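Long-range contacts in D-glycerate 3-kinase (Cryptococcus neoformans var. grubii serotype A, PDB 6CKG), which probably catalyses the ATP-dependent phosphorylation of D-glycerate to 3-phosphoglycerate: residues A[89-94]-A[158-163]; A[116-121]-A[236-241]; A[126-131]-A[145-150]. All coordinates share one frame; numbering follows the deposited sequence. Where two conformers were deposited one is given.

Interaction 1: A[89-94]-A[158-163]; sequences LTHSDQ and KGEGDR
His91 meets Glu160 and Asp162 through two nearly straight hydrogen bonds, one from its ring and one from its backbone. The ring bond runs from His91 NE2 to Glu160 OE1 over 2.7 Å. The carboxylate lies at the edge of the imidazole, with the two planes only 19° apart. The His91 ring reaches this place because CG stands anti to the backbone N (chi1 -172°). Its CD2 then passes 3.3 Å from Gly161 O, also near the ring plane.

The second bond joins His91 N to Asp162 OD1, again over 2.7 Å. The donor comes from well above the carboxylate plane, 53° out of it. Asp162 OD1 also receives a bond from water 1, 3.2 Å away, and this water accepts from Ser92 N. A weak bond from Arg163 N adds a further hold on the same oxygen. One carboxylate thus serves two amides in the first turn of the helix, one directly and one through water. Thr90 is the N-cap and serves the next amide: its OG1 accepts from Asp93 N at 3.3 Å. The helix N-terminus would probably favour the charged form of Asp162.

Thr90 CG2 sits over the centre of one face of the Arg163 guanidinium, 3.6 Å from Arg163 CZ. The Arg163 chain bends at chi3 to bring the group there. A salt bridge to Asp117 and a hydrogen bond to Tyr88 O fix the NH2 end of the group, while the threonine methyl lies over its face.

Phe157 stacks on the His91 ring. This surface contact joins the start of helix 91-100 to the loop before strand 162-171 and the first two residues of that strand. The strand pairs with strand 146-153, and Arg163 carries the link on towards the start of helix 118-129.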
loop_
_atom_site.group_PDB
_atom_site.type_symbol
_atom_site.label_atom_id
_atom_site.label_comp_id
_atom_site.label_asym_id
_atom_site.label_seq_id
_atom_site.Cartn_x
_atom_site.Cartn_y
_atom_site.Cartn_z
ATOM N N LEU A 89 12.829 -4.497 1.850
ATOM C CA LEU A 89 14.259 -4.649 2.086
ATOM C C LEU A 89 14.833 -5.744 1.203
ATOM O O LEU A 89 14.145 -6.704 0.841
ATOM C CB LEU A 89 14.537 -5.006 3.560
ATOM C CG LEU A 89 14.134 -3.961 4.595
ATOM C CD1 LEU A 89 14.206 -4.590 6.008
ATOM C CD2 LEU A 89 15.044 -2.735 4.459
ATOM N N THR A 90 16.112 -5.598 0.855
ATOM C CA THR A 90 16.816 -6.718 0.251
ATOM C C THR A 90 16.783 -7.887 1.230
ATOM O O THR A 90 16.573 -7.704 2.428
ATOM C CB THR A 90 18.267 -6.356 -0.078
ATOM O OG1 THR A 90 18.984 -6.133 1.138
ATOM C CG2 THR A 90 18.346 -5.107 -0.943
ATOM N N HIS A 91 16.979 -9.106 0.711
ATOM C CA HIS A 91 16.982 -10.270 1.595
ATOM C C HIS A 91 18.027 -10.125 2.702
ATOM O O HIS A 91 17.765 -10.463 3.864
ATOM C CB HIS A 91 17.231 -11.552 0.793
ATOM C CG HIS A 91 17.054 -12.807 1.597
ATOM N ND1 HIS A 91 18.114 -13.497 2.146
ATOM C CD2 HIS A 91 15.936 -13.481 1.963
ATOM C CE1 HIS A 91 17.660 -14.545 2.810
ATOM N NE2 HIS A 91 16.341 -14.555 2.719
ATOM N N SER A 92 19.220 -9.629 2.360
ATOM C CA SER A 92 20.266 -9.466 3.369
ATOM C C SER A 92 19.818 -8.529 4.490
ATOM O O SER A 92 20.008 -8.821 5.681
ATOM C CB SER A 92 21.550 -8.956 2.712
ATOM O OG SER A 92 22.618 -9.058 3.623
ATOM N N ASP A 93 19.217 -7.398 4.125
ATOM C CA ASP A 93 18.744 -6.430 5.111
ATOM C C ASP A 93 17.592 -6.984 5.937
ATOM O O ASP A 93 17.486 -6.689 7.131
ATOM C CB ASP A 93 18.302 -5.139 4.418
ATOM C CG ASP A 93 19.469 -4.231 4.069
ATOM O OD1 ASP A 93 20.628 -4.574 4.390
ATOM O OD2 ASP A 93 19.222 -3.166 3.475
ATOM N N GLN A 94 16.693 -7.754 5.308
ATOM C CA GLN A 94 15.596 -8.366 6.052
ATOM C C GLN A 94 16.124 -9.376 7.065
ATOM O O GLN A 94 15.618 -9.459 8.189
ATOM C CB GLN A 94 14.608 -9.034 5.095
ATOM C CG GLN A 94 13.551 -9.880 5.799
ATOM C CD GLN A 94 12.680 -9.076 6.748
ATOM O OE1 GLN A 94 12.156 -8.016 6.386
ATOM N NE2 GLN A 94 12.521 -9.575 7.974
ATOM N N LYS A 158 13.900 -19.356 -2.040
ATOM C CA LYS A 158 12.883 -20.377 -1.793
ATOM C C LYS A 158 11.583 -19.766 -1.290
ATOM O O LYS A 158 10.883 -20.355 -0.465
ATOM C CB LYS A 158 13.385 -21.438 -0.806
ATOM N N GLY A 159 11.274 -18.561 -1.746
ATOM C CA GLY A 159 10.030 -17.901 -1.401
ATOM C C GLY A 159 10.140 -16.818 -0.352
ATOM O O GLY A 159 9.149 -16.114 -0.107
ATOM N N GLU A 160 11.300 -16.655 0.285
ATOM C CA GLU A 160 11.420 -15.549 1.232
ATOM C C GLU A 160 11.504 -14.206 0.519
ATOM O O GLU A 160 11.109 -13.182 1.084
ATOM C CB GLU A 160 12.631 -15.755 2.133
ATOM C CG GLU A 160 12.497 -16.968 2.998
ATOM C CD GLU A 160 13.799 -17.323 3.678
ATOM O OE1 GLU A 160 14.721 -16.487 3.664
ATOM O OE2 GLU A 160 13.901 -18.440 4.213
ATOM N N GLY A 161 12.010 -14.188 -0.706
ATOM C CA GLY A 161 12.000 -12.975 -1.499
ATOM C C GLY A 161 13.342 -12.244 -1.477
ATOM O O GLY A 161 14.138 -12.352 -0.537
ATOM N N ASP A 162 13.579 -11.467 -2.532
ATOM C CA ASP A 162 14.720 -10.567 -2.599
ATOM C C ASP A 162 14.481 -9.572 -3.734
ATOM O O ASP A 162 13.668 -9.816 -4.629
ATOM C CB ASP A 162 16.016 -11.345 -2.817
ATOM C CG ASP A 162 17.260 -10.514 -2.569
ATOM O OD1 ASP A 162 17.170 -9.427 -1.973
ATOM O OD2 ASP A 162 18.342 -10.967 -2.978
ATOM N N ARG A 163 15.188 -8.441 -3.674
ATOM C CA ARG A 163 15.143 -7.465 -4.756
ATOM C C ARG A 163 15.662 -8.093 -6.043
ATOM O O ARG A 163 16.686 -8.772 -6.046
ATOM C CB ARG A 163 15.983 -6.232 -4.407
ATOM C CG ARG A 163 15.813 -5.041 -5.391
ATOM C CD ARG A 163 16.352 -3.745 -4.777
ATOM N NE ARG A 163 15.706 -3.461 -3.492
ATOM C CZ ARG A 163 16.237 -2.703 -2.532
ATOM N NH1 ARG A 163 17.422 -2.142 -2.714
ATOM N NH2 ARG A 163 15.574 -2.502 -1.387
HETATM O O HOH W 1 20.024 -9.471 -0.421
#

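Interaction 2: A[116-121]-A[236-241]; sequences HDLPLL and RQYEVL
Leu118 and Tyr238 lie 7.3 Å apart at their CA atoms, and Leu121 and Leu241 are 7.4 Å apart in the same way. The turn before one helix faces the first turn of the other. Residues 236-239 form this type I turn, which leads into helix 239-242. On the other side, Asp117 caps helix 118-129, its OD1 accepting from Leu120 N.

Leu118 crosses the Tyr238 side chain at about a right angle. Its CD2 stands over the middle of one ring face, 3.7 Å from the Tyr238 ring centroid and 12° off the normal, a CH-pi contact. The other methyl, Leu118 CD1, touches Gln237 CB at 3.5 Å.

The phenol end is polar. Tyr238 OH lies at the edge of the His116 ring and is hydrogen-bonded to His116 ND1 at 2.7 Å. The ring planes are 87° apart. Water 2 sits 2.9 Å from Tyr238 OH and donates to His116 O, while Gly114 N also bonds the hydroxyl. Three partners thus fix this buried group.

Deeper in, Leu121 CD1 meets Leu241 CD1 at 3.9 Å. Both leucines rest on Phe179 of strand 176-180, so the two helices pack on the central sheet. The parallel strands of that sheet run 2-3-1-4-5. This order, with a P-loop sequence after strand 48-53, marks the P-loop kinase fold.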
loop_
_atom_site.group_PDB
_atom_site.type_symbol
_atom_site.label_atom_id
_atom_site.label_comp_id
_atom_site.label_asym_id
_atom_site.label_seq_id
_atom_site.Cartn_x
_atom_site.Cartn_y
_atom_site.Cartn_z
ATOM N N HIS A 116 10.302 -2.541 4.803
ATOM C CA HIS A 116 10.477 -1.821 3.548
ATOM C C HIS A 116 11.718 -0.951 3.624
ATOM O O HIS A 116 12.130 -0.513 4.704
ATOM C CB HIS A 116 9.242 -0.952 3.215
ATOM C CG HIS A 116 7.970 -1.734 3.175
ATOM N ND1 HIS A 116 7.121 -1.822 4.259
ATOM C CD2 HIS A 116 7.431 -2.514 2.208
ATOM C CE1 HIS A 116 6.107 -2.611 3.956
ATOM N NE2 HIS A 116 6.273 -3.053 2.722
ATOM N N ASP A 117 12.324 -0.723 2.460
ATOM C CA ASP A 117 13.544 0.075 2.351
ATOM C C ASP A 117 13.104 1.526 2.226
ATOM O O ASP A 117 12.804 2.017 1.134
ATOM C CB ASP A 117 14.357 -0.390 1.155
ATOM C CG ASP A 117 15.700 0.282 1.046
ATOM O OD1 ASP A 117 15.869 1.426 1.516
ATOM O OD2 ASP A 117 16.592 -0.354 0.458
ATOM N N LEU A 118 13.065 2.225 3.351
ATOM C CA LEU A 118 12.523 3.580 3.340
ATOM C C LEU A 118 13.437 4.581 2.629
ATOM O O LEU A 118 12.918 5.466 1.937
ATOM C CB LEU A 118 12.208 4.046 4.770
ATOM C CG LEU A 118 11.006 3.322 5.388
ATOM C CD1 LEU A 118 10.872 3.671 6.875
ATOM C CD2 LEU A 118 9.737 3.692 4.646
ATOM N N PRO A 119 14.774 4.505 2.758
ATOM C CA PRO A 119 15.617 5.371 1.904
ATOM C C PRO A 119 15.318 5.230 0.421
ATOM O O PRO A 119 15.265 6.242 -0.290
ATOM C CB PRO A 119 17.042 4.922 2.245
ATOM C CG PRO A 119 16.931 4.478 3.690
ATOM C CD PRO A 119 15.587 3.806 3.778
ATOM N N LEU A 120 15.098 4.000 -0.061
ATOM C CA LEU A 120 14.845 3.792 -1.487
ATOM C C LEU A 120 13.471 4.322 -1.886
ATOM O O LEU A 120 13.325 4.943 -2.944
ATOM C CB LEU A 120 14.969 2.305 -1.837
ATOM C CG LEU A 120 14.879 1.936 -3.320
ATOM C CD1 LEU A 120 15.961 2.653 -4.122
ATOM C CD2 LEU A 120 14.978 0.426 -3.533
ATOM N N LEU A 121 12.453 4.056 -1.068
ATOM C CA LEU A 121 11.130 4.636 -1.287
ATOM C C LEU A 121 11.198 6.153 -1.387
ATOM O O LEU A 121 10.645 6.753 -2.314
ATOM C CB LEU A 121 10.195 4.225 -0.151
ATOM C CG LEU A 121 9.551 2.859 -0.326
ATOM C CD1 LEU A 121 9.066 2.306 1.019
ATOM C CD2 LEU A 121 8.399 3.004 -1.318
ATOM N N ARG A 236 5.872 4.906 12.331
ATOM C CA ARG A 236 6.173 6.328 12.453
ATOM C C ARG A 236 7.224 6.781 11.440
ATOM O O ARG A 236 7.212 7.947 11.026
ATOM C CB ARG A 236 6.623 6.643 13.892
ATOM C CG ARG A 236 5.492 6.475 14.909
ATOM C CD ARG A 236 5.954 6.470 16.372
ATOM N NE ARG A 236 4.824 6.414 17.313
ATOM C CZ ARG A 236 4.924 6.031 18.592
ATOM N NH1 ARG A 236 6.091 5.639 19.082
ATOM N NH2 ARG A 236 3.855 6.023 19.388
ATOM N N GLN A 237 8.122 5.880 11.010
ATOM C CA GLN A 237 9.140 6.232 10.019
ATOM C C GLN A 237 8.579 6.424 8.611
ATOM O O GLN A 237 9.317 6.906 7.740
ATOM C CB GLN A 237 10.252 5.167 9.962
ATOM C CG GLN A 237 10.922 4.888 11.310
ATOM C CD GLN A 237 11.199 6.164 12.082
ATOM O OE1 GLN A 237 10.576 6.429 13.112
ATOM N NE2 GLN A 237 12.130 6.970 11.580
ATOM N N TYR A 238 7.321 6.063 8.356
ATOM C CA TYR A 238 6.750 6.222 7.015
ATOM C C TYR A 238 6.095 7.580 6.794
ATOM O O TYR A 238 5.663 7.865 5.671
ATOM C CB TYR A 238 5.701 5.133 6.727
ATOM C CG TYR A 238 6.263 3.733 6.581
ATOM C CD1 TYR A 238 6.887 3.100 7.654
ATOM C CD2 TYR A 238 6.139 3.034 5.384
ATOM C CE1 TYR A 238 7.408 1.818 7.531
ATOM C CE2 TYR A 238 6.647 1.745 5.246
ATOM C CZ TYR A 238 7.283 1.142 6.331
ATOM O OH TYR A 238 7.784 -0.137 6.230
ATOM N N GLU A 239 6.014 8.422 7.821
ATOM C CA GLU A 239 5.217 9.637 7.706
ATOM C C GLU A 239 5.814 10.626 6.704
ATOM O O GLU A 239 5.066 11.327 6.014
ATOM C CB GLU A 239 5.026 10.261 9.095
ATOM C CG GLU A 239 3.897 9.548 9.873
ATOM C CD GLU A 239 3.758 9.986 11.330
ATOM O OE1 GLU A 239 4.752 9.909 12.087
ATOM O OE2 GLU A 239 2.640 10.392 11.718
ATOM N N VAL A 240 7.142 10.691 6.588
ATOM C CA VAL A 240 7.754 11.534 5.553
ATOM C C VAL A 240 7.320 11.077 4.161
ATOM O O VAL A 240 7.047 11.895 3.269
ATOM C CB VAL A 240 9.288 11.517 5.705
ATOM C CG1 VAL A 240 9.965 12.109 4.477
ATOM C CG2 VAL A 240 9.700 12.277 6.958
ATOM N N LEU A 241 7.234 9.760 3.964
ATOM C CA LEU A 241 6.787 9.187 2.699
ATOM C C LEU A 241 5.318 9.496 2.440
ATOM O O LEU A 241 4.937 9.893 1.328
ATOM C CB LEU A 241 7.004 7.675 2.730
ATOM C CG LEU A 241 7.647 6.857 1.626
ATOM C CD1 LEU A 241 6.932 5.503 1.534
ATOM C CD2 LEU A 241 7.676 7.584 0.278
HETATM O O HOH W 2 10.634 0.037 6.881
#

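Interaction 3: A[126-131]-A[145-150]; sequences AKLKSI and QRAQLP. With EDO (1,2-ethanediol), chain C.
Ile131 lies against a flat peptide group of the partner strand, the one joining Gln145 to Arg146. Its CG1 stands over one face of that group, 3.6 Å from Gln145 C. The Ile131 branch gets there with CG1 anti to the backbone N (chi1 -154°). CD1 carries on over the face of the next peptide group, between Arg146 and Ala147, and ends 4.1 Å from Ala147 CB. Lys127 CE comes to the oxygen of this second group, 3.3 Å from Arg146 O.

The aliphatic part of Lys127 crosses over the strand at Ala147 and Arg146. Its CG packs 3.6 Å from Ala147 CB. Bends at chi2 and chi4 keep CE and NZ near Arg146 O.

Ala147 is the centre of the contact. Its small CB points at the helix and is met by Lys127, Leu128 and Ile131. From Leu128 it is CD2 that approaches, 4.1 Å from Ala147 CB. The other methyl, Leu128 CD1, reaches Leu149 CD2 at 4.2 Å. These are ordinary van der Waals contacts; the small Ala147 side chain allows the helix end to come close.

Beyond Leu149, a 1,2-ethanediol molecule, probably from the crystallisation liquor, donates from O1 to Pro150 O over 2.7 Å. Its other hydrogen-bond partners are Asp86 and Ser83.

The contact places the C-terminal end of helix 118-129 on the strand pair 146-153 and 162-171. Val170 of the second strand also touches Leu128, Ile131 and Leu149. Leu128 also meets Ala80 and Met82 of strand 79-83, an outermost strand of the main sheet. The helix end therefore packs against both the small antiparallel sheet and the central one.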
loop_
_atom_site.group_PDB
_atom_site.type_symbol
_atom_site.label_atom_id
_atom_site.label_comp_id
_atom_site.label_asym_id
_atom_site.label_seq_id
_atom_site.Cartn_x
_atom_site.Cartn_y
_atom_site.Cartn_z
ATOM N N ALA A 126 10.950 11.024 -4.537
ATOM C CA ALA A 126 11.493 12.350 -4.820
ATOM C C ALA A 126 11.975 12.452 -6.264
ATOM O O ALA A 126 11.790 13.487 -6.920
ATOM C CB ALA A 126 12.623 12.683 -3.847
ATOM N N LYS A 127 12.574 11.380 -6.784
ATOM C CA LYS A 127 13.002 11.376 -8.181
ATOM C C LYS A 127 11.810 11.546 -9.116
ATOM O O LYS A 127 11.855 12.349 -10.054
ATOM C CB LYS A 127 13.756 10.081 -8.492
ATOM C CG LYS A 127 14.539 10.101 -9.816
ATOM C CD LYS A 127 15.711 11.068 -9.759
ATOM C CE LYS A 127 16.606 10.960 -10.991
ATOM N NZ LYS A 127 17.403 9.702 -10.986
ATOM N N LEU A 128 10.740 10.775 -8.894
ATOM C CA LEU A 128 9.561 10.921 -9.746
ATOM C C LEU A 128 8.974 12.321 -9.636
ATOM O O LEU A 128 8.534 12.897 -10.639
ATOM C CB LEU A 128 8.508 9.870 -9.394
ATOM C CG LEU A 128 8.875 8.424 -9.746
ATOM C CD1 LEU A 128 7.917 7.407 -9.092
ATOM C CD2 LEU A 128 8.933 8.221 -11.251
ATOM N N LYS A 129 8.986 12.901 -8.433
ATOM C CA LYS A 129 8.345 14.199 -8.236
ATOM C C LYS A 129 9.119 15.343 -8.888
ATOM O O LYS A 129 8.529 16.389 -9.158
ATOM C CB LYS A 129 8.135 14.454 -6.743
ATOM C CG LYS A 129 7.006 13.605 -6.149
ATOM C CD LYS A 129 6.908 13.740 -4.636
ATOM C CE LYS A 129 6.265 15.044 -4.210
ATOM N NZ LYS A 129 4.790 14.908 -4.010
ATOM N N SER A 130 10.412 15.169 -9.158
ATOM C CA SER A 130 11.208 16.149 -9.882
ATOM C C SER A 130 11.363 15.800 -11.357
ATOM O O SER A 130 12.116 16.476 -12.071
ATOM C CB SER A 130 12.590 16.285 -9.239
ATOM O OG SER A 130 13.372 15.124 -9.463
ATOM N N ILE A 131 10.672 14.764 -11.836
ATOM C CA ILE A 131 10.958 14.262 -13.182
ATOM C C ILE A 131 10.490 15.210 -14.293
ATOM O O ILE A 131 10.953 15.087 -15.436
ATOM C CB ILE A 131 10.343 12.855 -13.339
ATOM C CG1 ILE A 131 11.095 12.042 -14.394
ATOM C CG2 ILE A 131 8.847 12.939 -13.669
ATOM C CD1 ILE A 131 10.821 10.555 -14.285
ATOM N N GLN A 145 15.368 13.629 -17.409
ATOM C CA GLN A 145 14.036 13.394 -16.869
ATOM C C GLN A 145 13.734 11.900 -16.801
ATOM O O GLN A 145 12.776 11.425 -17.423
ATOM C CB GLN A 145 12.989 14.115 -17.722
ATOM C CG GLN A 145 13.269 15.599 -17.927
ATOM C CD GLN A 145 12.187 16.287 -18.746
ATOM O OE1 GLN A 145 11.087 16.548 -18.254
ATOM N NE2 GLN A 145 12.495 16.581 -20.003
ATOM N N ARG A 146 14.543 11.149 -16.052
ATOM C CA ARG A 146 14.424 9.698 -15.996
ATOM C C ARG A 146 14.532 9.239 -14.548
ATOM O O ARG A 146 15.072 9.941 -13.690
ATOM C CB ARG A 146 15.490 9.008 -16.869
ATOM C CG ARG A 146 15.326 9.286 -18.372
ATOM C CD ARG A 146 16.426 8.667 -19.224
ATOM N NE ARG A 146 16.313 7.214 -19.311
ATOM C CZ ARG A 146 17.219 6.426 -19.888
ATOM N NH1 ARG A 146 18.314 6.946 -20.435
ATOM N NH2 ARG A 146 17.034 5.111 -19.916
ATOM N N ALA A 147 13.975 8.060 -14.283
ATOM C CA ALA A 147 14.092 7.413 -12.987
ATOM C C ALA A 147 14.114 5.907 -13.196
ATOM O O ALA A 147 13.704 5.398 -14.242
ATOM C CB ALA A 147 12.950 7.810 -12.052
ATOM N N GLN A 148 14.643 5.200 -12.202
ATOM C CA GLN A 148 14.710 3.746 -12.207
ATOM C C GLN A 148 14.003 3.231 -10.963
ATOM O O GLN A 148 14.289 3.689 -9.852
ATOM C CB GLN A 148 16.163 3.248 -12.243
ATOM C CG GLN A 148 16.937 3.560 -13.531
ATOM C CD GLN A 148 17.429 4.999 -13.606
ATOM O OE1 GLN A 148 17.774 5.607 -12.590
ATOM N NE2 GLN A 148 17.453 5.553 -14.817
ATOM N N LEU A 149 13.079 2.295 -11.149
ATOM C CA LEU A 149 12.350 1.779 -10.003
ATOM C C LEU A 149 12.674 0.312 -9.749
ATOM O O LEU A 149 12.910 -0.454 -10.690
ATOM C CB LEU A 149 10.839 1.940 -10.203
ATOM C CG LEU A 149 10.403 3.380 -10.496
ATOM C CD1 LEU A 149 8.913 3.462 -10.744
ATOM C CD2 LEU A 149 10.802 4.314 -9.362
ATOM N N PRO A 150 12.689 -0.117 -8.488
ATOM C CA PRO A 150 13.079 -1.495 -8.180
ATOM C C PRO A 150 11.952 -2.472 -8.476
ATOM O O PRO A 150 10.781 -2.105 -8.590
ATOM C CB PRO A 150 13.379 -1.454 -6.675
ATOM C CG PRO A 150 12.447 -0.392 -6.156
ATOM C CD PRO A 150 12.428 0.669 -7.270
HETATM C C1 EDO C . 8.253 -0.907 -10.197
HETATM O O1 EDO C . 8.477 -2.309 -9.942
HETATM C C2 EDO C . 7.969 -0.199 -8.876
HETATM O O2 EDO C . 6.776 -0.751 -8.301
#

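Helix 118-129 ties the set together. Its start enters interaction 2 and its end enters interaction 3, whose centres are about 16 Å apart. Interaction 1 lies about 17 Å from interaction 2, centre to centre, and joins it through a salt bridge, Arg163 NH2 to Asp117 OD2 at 3.0 Å. Interactions 1 and 3 are about 24 Å apart between centres, but they use neighbouring antiparallel strands, 162-171 and 146-153. Leu120 fills the middle: its CD2 packs 3.5 Å from Arg163 CZ and 3.7 Å from Pro150 CG. The ethanediol, probably from the crystallisation liquor, bonds Pro150 O in interaction 3 and marks no known substrate site.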